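Local coordinates for protein salicylate 5-hydroxylase, large oxygenase component (Ralstonia sp., PDB 7C8Z) that forms the large oxygenase subunit of salicylate 5-hydroxylase, a Rieske non-haem iron enzyme that converts salicylate to gentisate with NADH and O2, at residues Arg215-Leu220 against Thr357-Glu362; Asp209-Gly214 against Val330-Gln335. All blocks are in the same frame, centred on the assembly; numbering follows the deposited sequence.

Overall arrangement
Both contacts involve one antiparallel sheet of the catalytic domain. Helix 196-211 is followed, after a short turn, by strand 217-227, the outermost strand of that sheet within the chain. Interaction 1 pairs this strand with 352-361. Interaction 2 lays the end of the helix on strand 330-335, two strands further in than 352-361. The centres of the contacts are about 11 Å apart, and they share an apolar seam: Phe359 CZ lies 3.6 Å from Phe212 CE1, and Leu217 CD1 is 4.0 Å from Phe212 CD1. Neither contact binds the iron held by His243, His248 and Asp389. In interaction 1 the side chain of His358 is about 14 Å from the bound iron(III) ion. Interaction 2 is remote from the iron and the cluster.

Interaction 1. Residues Arg215-Leu220 against Thr357-Glu362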
# COMPACT_ATOMS: atom_id res chain seq x y z
N ARG A 215 -36.56 21.76 -12.31
CA ARG A 215 -36.66 20.65 -13.24
C ARG A 215 -36.20 19.37 -12.56
O ARG A 215 -35.37 19.39 -11.65
CB ARG A 215 -35.80 20.92 -14.48
CG ARG A 215 -36.24 22.07 -15.36
CD ARG A 215 -35.18 22.38 -16.40
NE ARG A 215 -34.06 23.12 -15.82
CZ ARG A 215 -32.95 23.46 -16.47
NH1 ARG A 215 -32.79 23.10 -17.74
NH2 ARG A 215 -32.00 24.15 -15.85
N LYS A 216 -36.75 18.24 -13.00
CA LYS A 216 -36.27 16.95 -12.52
C LYS A 216 -35.01 16.56 -13.29
O LYS A 216 -34.95 16.71 -14.52
CB LYS A 216 -37.34 15.88 -12.65
CG LYS A 216 -37.82 15.31 -11.30
CD LYS A 216 -36.94 14.13 -10.83
CE LYS A 216 -37.22 13.75 -9.37
NZ LYS A 216 -36.66 12.42 -9.00
N LEU A 217 -34.01 16.08 -12.57
CA LEU A 217 -32.71 15.79 -13.15
C LEU A 217 -32.61 14.32 -13.54
O LEU A 217 -33.30 13.47 -12.98
CB LEU A 217 -31.59 16.14 -12.16
CG LEU A 217 -31.85 17.36 -11.27
CD1 LEU A 217 -30.78 17.49 -10.20
CD2 LEU A 217 -31.93 18.62 -12.10
N LYS A 218 -31.76 14.05 -14.54
CA LYS A 218 -31.42 12.69 -14.94
C LYS A 218 -29.92 12.51 -14.72
O LYS A 218 -29.12 13.30 -15.24
CB LYS A 218 -31.81 12.41 -16.39
CG LYS A 218 -31.37 13.46 -17.40
CD LYS A 218 -31.94 13.18 -18.79
CE LYS A 218 -31.20 12.04 -19.47
NZ LYS A 218 -31.53 11.94 -20.92
N ILE A 219 -29.55 11.49 -13.96
CA ILE A 219 -28.15 11.24 -13.63
C ILE A 219 -27.42 10.72 -14.86
O ILE A 219 -27.78 9.68 -15.43
CB ILE A 219 -28.03 10.26 -12.46
CG1 ILE A 219 -28.85 10.76 -11.27
CG2 ILE A 219 -26.57 10.09 -12.06
CD1 ILE A 219 -28.45 12.13 -10.80
N LEU A 220 -26.34 11.41 -15.25
CA LEU A 220 -25.50 10.93 -16.33
C LEU A 220 -24.43 9.97 -15.84
O LEU A 220 -24.14 8.97 -16.51
CB LEU A 220 -24.85 12.10 -17.07
CG LEU A 220 -25.78 13.11 -17.76
CD1 LEU A 220 -24.98 14.17 -18.50
CD2 LEU A 220 -26.75 12.40 -18.71
N THR A 357 -20.67 13.95 -9.61
CA THR A 357 -21.97 13.47 -10.09
C THR A 357 -22.36 14.39 -11.24
O THR A 357 -22.73 15.55 -11.03
CB THR A 357 -23.02 13.49 -8.99
OG1 THR A 357 -22.47 12.94 -7.79
CG2 THR A 357 -24.24 12.69 -9.40
N HIS A 358 -22.22 13.89 -12.47
CA HIS A 358 -22.61 14.63 -13.66
C HIS A 358 -24.07 14.34 -13.97
O HIS A 358 -24.47 13.17 -14.04
CB HIS A 358 -21.74 14.25 -14.86
CG HIS A 358 -20.33 14.74 -14.77
ND1 HIS A 358 -19.85 15.76 -15.56
CD2 HIS A 358 -19.30 14.34 -13.98
CE1 HIS A 358 -18.58 15.97 -15.26
NE2 HIS A 358 -18.22 15.13 -14.31
N PHE A 359 -24.86 15.40 -14.19
CA PHE A 359 -26.28 15.21 -14.42
C PHE A 359 -26.78 16.14 -15.51
O PHE A 359 -26.14 17.14 -15.85
CB PHE A 359 -27.11 15.42 -13.14
CG PHE A 359 -26.96 16.79 -12.54
CD1 PHE A 359 -25.90 17.09 -11.71
CD2 PHE A 359 -27.91 17.78 -12.79
CE1 PHE A 359 -25.77 18.35 -11.14
CE2 PHE A 359 -27.79 19.03 -12.23
CZ PHE A 359 -26.72 19.32 -11.41
N GLY A 360 -27.93 15.79 -16.07
CA GLY A 360 -28.66 16.62 -17.00
C GLY A 360 -30.08 16.82 -16.52
O GLY A 360 -30.39 16.49 -15.37
N PHE A 361 -30.95 17.37 -17.36
CA PHE A 361 -32.33 17.64 -17.00
C PHE A 361 -33.26 16.72 -17.78
O PHE A 361 -32.91 16.20 -18.84
CB PHE A 361 -32.69 19.10 -17.26
CG PHE A 361 -31.70 20.07 -16.69
CD1 PHE A 361 -31.76 20.44 -15.35
CD2 PHE A 361 -30.70 20.61 -17.48
CE1 PHE A 361 -30.85 21.32 -14.82
CE2 PHE A 361 -29.79 21.50 -16.95
CZ PHE A 361 -29.86 21.85 -15.62
N GLU A 362 -34.46 16.51 -17.22
CA GLU A 362 -35.41 15.60 -17.84
C GLU A 362 -35.83 16.06 -19.23
O GLU A 362 -36.07 15.23 -20.11
CB GLU A 362 -36.63 15.40 -16.93
CG GLU A 362 -37.22 13.99 -16.99
CD GLU A 362 -36.46 12.98 -16.14
OE1 GLU A 362 -35.63 12.23 -16.71
OE2 GLU A 362 -36.70 12.93 -14.92
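Arg215 lays its guanidinium flat on the ring of Phe361, where the catalytic-domain sheet's outermost strand within this chain joins its neighbour. Strands 217-220 and 357-361 run antiparallel. Lys218 and Gly360 form the hydrogen-bonded pair: Lys218 N gives to Gly360 O and Gly360 N gives to Lys218 O, both at 2.9 Å. The second bond is nearly straight, 175° at the hydrogen. Leu220 N to His358 O continues the pairing at 2.8 Å. The backbone of Leu220 also bonds to a chain of another protein in the assembly.

The tight part is built from Leu217, Phe359, Phe361 and Arg215. Leu217 splits its two methyls between the rings. Leu217 CD1 meets Phe359 CD2 at 3.9 Å, and CD2 meets Phe361 CD1. Leu73 of strand 69-73 packs on Leu217, Ile219 and Phe359. Arg215 CZ sits over the centre of the Phe361 ring, and the two planes are 12° apart. A bend at chi3 (-77°) turns the arginine's end over the ring. Its NE is hydrogen-bonded to Asn213 OD1, which should limit the swing of the guanidinium. Trp315 meets both the arginine, by a cation-pi contact, and the phenylalanine ring, edge to face.

The solvent side is looser. Lys216 and Glu362 are exposed, and Glu362 is poorly ordered. Their charged atoms do not touch: Lys216 NZ and Glu362 OE2 are 5.9 Å apart. Lys218, partly exposed, runs its aliphatic chain past the Phe361 carbonyl and bonds Thr369 through NZ. The backbone is still paired at this point: Glu362 N gives a hydrogen bond to Lys216 O at 2.8 Å.

Interaction 2. Residues Asp209-Gly214 against Val330-Gln335; sequences DRVFNG and VIIQQQ
Arg210 reaches Gln334 with the end of its guanidinium, and both terminal nitrogens bond the single oxygen OE1. Arg210 NH1 lies 3.0 Å from Gln334 OE1. The bond from Arg210 NH2 to Gln334 OE1 is longer, 3.3 Å. OE1 lies close to the guanidinium plane, but the amide is turned 62° against it. Both nitrogens approach OE1 from the same face of the amide, above the carbonyl plane. The arginine gets there because CG is anti to the backbone N (chi1 171°) and the chain stays extended as far as NE.

Next to this polar grip is an apolar one. Val211 CG2 touches Ile332 CG2 at 4.0 Å and Gln334 CB at 3.9 Å. Phe212 brings its ring edge to Ile332, and Phe212 CE2 lies 3.6 Å from Ile332 CG1.

This is a helix C-terminus packed on a sheet face. Helix 196-211 ends here, Phe212 is the first residue to leave helical geometry, and Ile332 and Gln334 alternate along strand 330-335 so that both point at it.

Further out, Gln334 NE2 gives a bond to Thr320 O, consistent with holding the amide so that OE1 faces the arginine. Arg210 NE has a weak bond to Trp316 O. Strand 338-346 backs the apolar part, with Val339 against Val211 and Thr341 against Phe212. Asp209 OD1, one residue before Arg210, forms a salt bridge with Arg181 NE.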
# COMPACT_ATOMS: atom_id res chain seq x y z
N ASP A 209 -30.38 27.95 -6.85
CA ASP A 209 -31.64 27.74 -7.55
C ASP A 209 -31.49 27.94 -9.05
O ASP A 209 -32.26 27.36 -9.83
CB ASP A 209 -32.70 28.68 -6.98
CG ASP A 209 -32.94 28.46 -5.50
OD1 ASP A 209 -32.64 27.36 -5.00
OD2 ASP A 209 -33.43 29.40 -4.83
N ARG A 210 -30.51 28.73 -9.47
CA ARG A 210 -30.26 28.92 -10.89
C ARG A 210 -29.88 27.61 -11.56
O ARG A 210 -30.35 27.31 -12.66
CB ARG A 210 -29.17 29.97 -11.08
CG ARG A 210 -28.69 30.08 -12.49
CD ARG A 210 -27.35 30.77 -12.57
NE ARG A 210 -26.94 30.93 -13.96
CZ ARG A 210 -26.02 30.18 -14.55
NH1 ARG A 210 -25.41 29.22 -13.87
NH2 ARG A 210 -25.70 30.39 -15.82
N VAL A 211 -29.05 26.80 -10.89
CA VAL A 211 -28.75 25.48 -11.44
C VAL A 211 -29.89 24.51 -11.16
O VAL A 211 -30.40 23.85 -12.07
CB VAL A 211 -27.41 24.97 -10.88
CG1 VAL A 211 -27.34 23.47 -10.99
CG2 VAL A 211 -26.24 25.60 -11.61
N PHE A 212 -30.31 24.42 -9.90
CA PHE A 212 -31.42 23.54 -9.50
C PHE A 212 -32.71 24.35 -9.54
O PHE A 212 -33.22 24.82 -8.52
CB PHE A 212 -31.16 22.96 -8.12
CG PHE A 212 -29.85 22.24 -7.99
CD1 PHE A 212 -29.66 21.01 -8.60
CD2 PHE A 212 -28.81 22.78 -7.25
CE1 PHE A 212 -28.46 20.34 -8.48
CE2 PHE A 212 -27.61 22.12 -7.13
CZ PHE A 212 -27.43 20.90 -7.74
N ASN A 213 -33.24 24.53 -10.75
CA ASN A 213 -34.36 25.44 -10.97
C ASN A 213 -35.72 24.75 -10.89
O ASN A 213 -36.72 25.33 -11.34
CB ASN A 213 -34.21 26.14 -12.32
CG ASN A 213 -34.43 25.21 -13.51
OD1 ASN A 213 -34.61 24.00 -13.35
ND2 ASN A 213 -34.43 25.78 -14.71
N GLY A 214 -35.79 23.55 -10.33
CA GLY A 214 -37.04 22.85 -10.17
C GLY A 214 -37.29 21.76 -11.19
O GLY A 214 -38.17 20.92 -10.97
N VAL A 330 -19.25 20.83 -0.69
CA VAL A 330 -19.62 20.60 -2.08
C VAL A 330 -19.34 21.79 -2.98
O VAL A 330 -19.26 22.94 -2.55
CB VAL A 330 -21.11 20.18 -2.20
CG1 VAL A 330 -22.03 21.39 -2.11
CG2 VAL A 330 -21.35 19.37 -3.47
N ILE A 331 -19.17 21.47 -4.26
CA ILE A 331 -19.11 22.44 -5.34
C ILE A 331 -20.23 22.12 -6.31
O ILE A 331 -20.42 20.96 -6.68
CB ILE A 331 -17.75 22.40 -6.05
CG1 ILE A 331 -16.66 22.92 -5.12
CG2 ILE A 331 -17.80 23.20 -7.35
CD1 ILE A 331 -15.39 22.11 -5.18
N ILE A 332 -20.96 23.14 -6.73
CA ILE A 332 -21.93 23.03 -7.82
C ILE A 332 -21.29 23.72 -9.02
O ILE A 332 -21.00 24.92 -8.98
CB ILE A 332 -23.28 23.67 -7.46
CG1 ILE A 332 -24.10 22.73 -6.57
CG2 ILE A 332 -24.07 23.97 -8.72
CD1 ILE A 332 -23.70 22.77 -5.11
N GLN A 333 -21.06 22.95 -10.07
CA GLN A 333 -20.38 23.44 -11.25
C GLN A 333 -21.39 23.58 -12.37
O GLN A 333 -22.07 22.60 -12.73
CB GLN A 333 -19.25 22.51 -11.67
CG GLN A 333 -18.90 22.62 -13.15
CD GLN A 333 -18.93 21.28 -13.86
OE1 GLN A 333 -18.38 20.29 -13.37
NE2 GLN A 333 -19.59 21.25 -15.02
N GLN A 334 -21.49 24.79 -12.92
CA GLN A 334 -22.08 25.01 -14.23
C GLN A 334 -20.99 25.63 -15.09
O GLN A 334 -20.65 26.81 -14.93
CB GLN A 334 -23.31 25.91 -14.16
CG GLN A 334 -23.98 26.15 -15.51
CD GLN A 334 -23.38 27.33 -16.25
OE1 GLN A 334 -23.10 28.37 -15.66
NE2 GLN A 334 -23.17 27.17 -17.55
N GLN A 335 -20.50 24.82 -16.03
CA GLN A 335 -19.47 25.23 -17.03
C GLN A 335 -20.04 24.93 -18.42
O GLN A 335 -20.29 23.74 -18.71
CB GLN A 335 -18.16 24.47 -16.79
CG GLN A 335 -16.95 25.16 -17.39
CD GLN A 335 -16.02 25.71 -16.33
OE1 GLN A 335 -15.76 25.06 -15.32
NE2 GLN A 335 -15.51 26.91 -16.56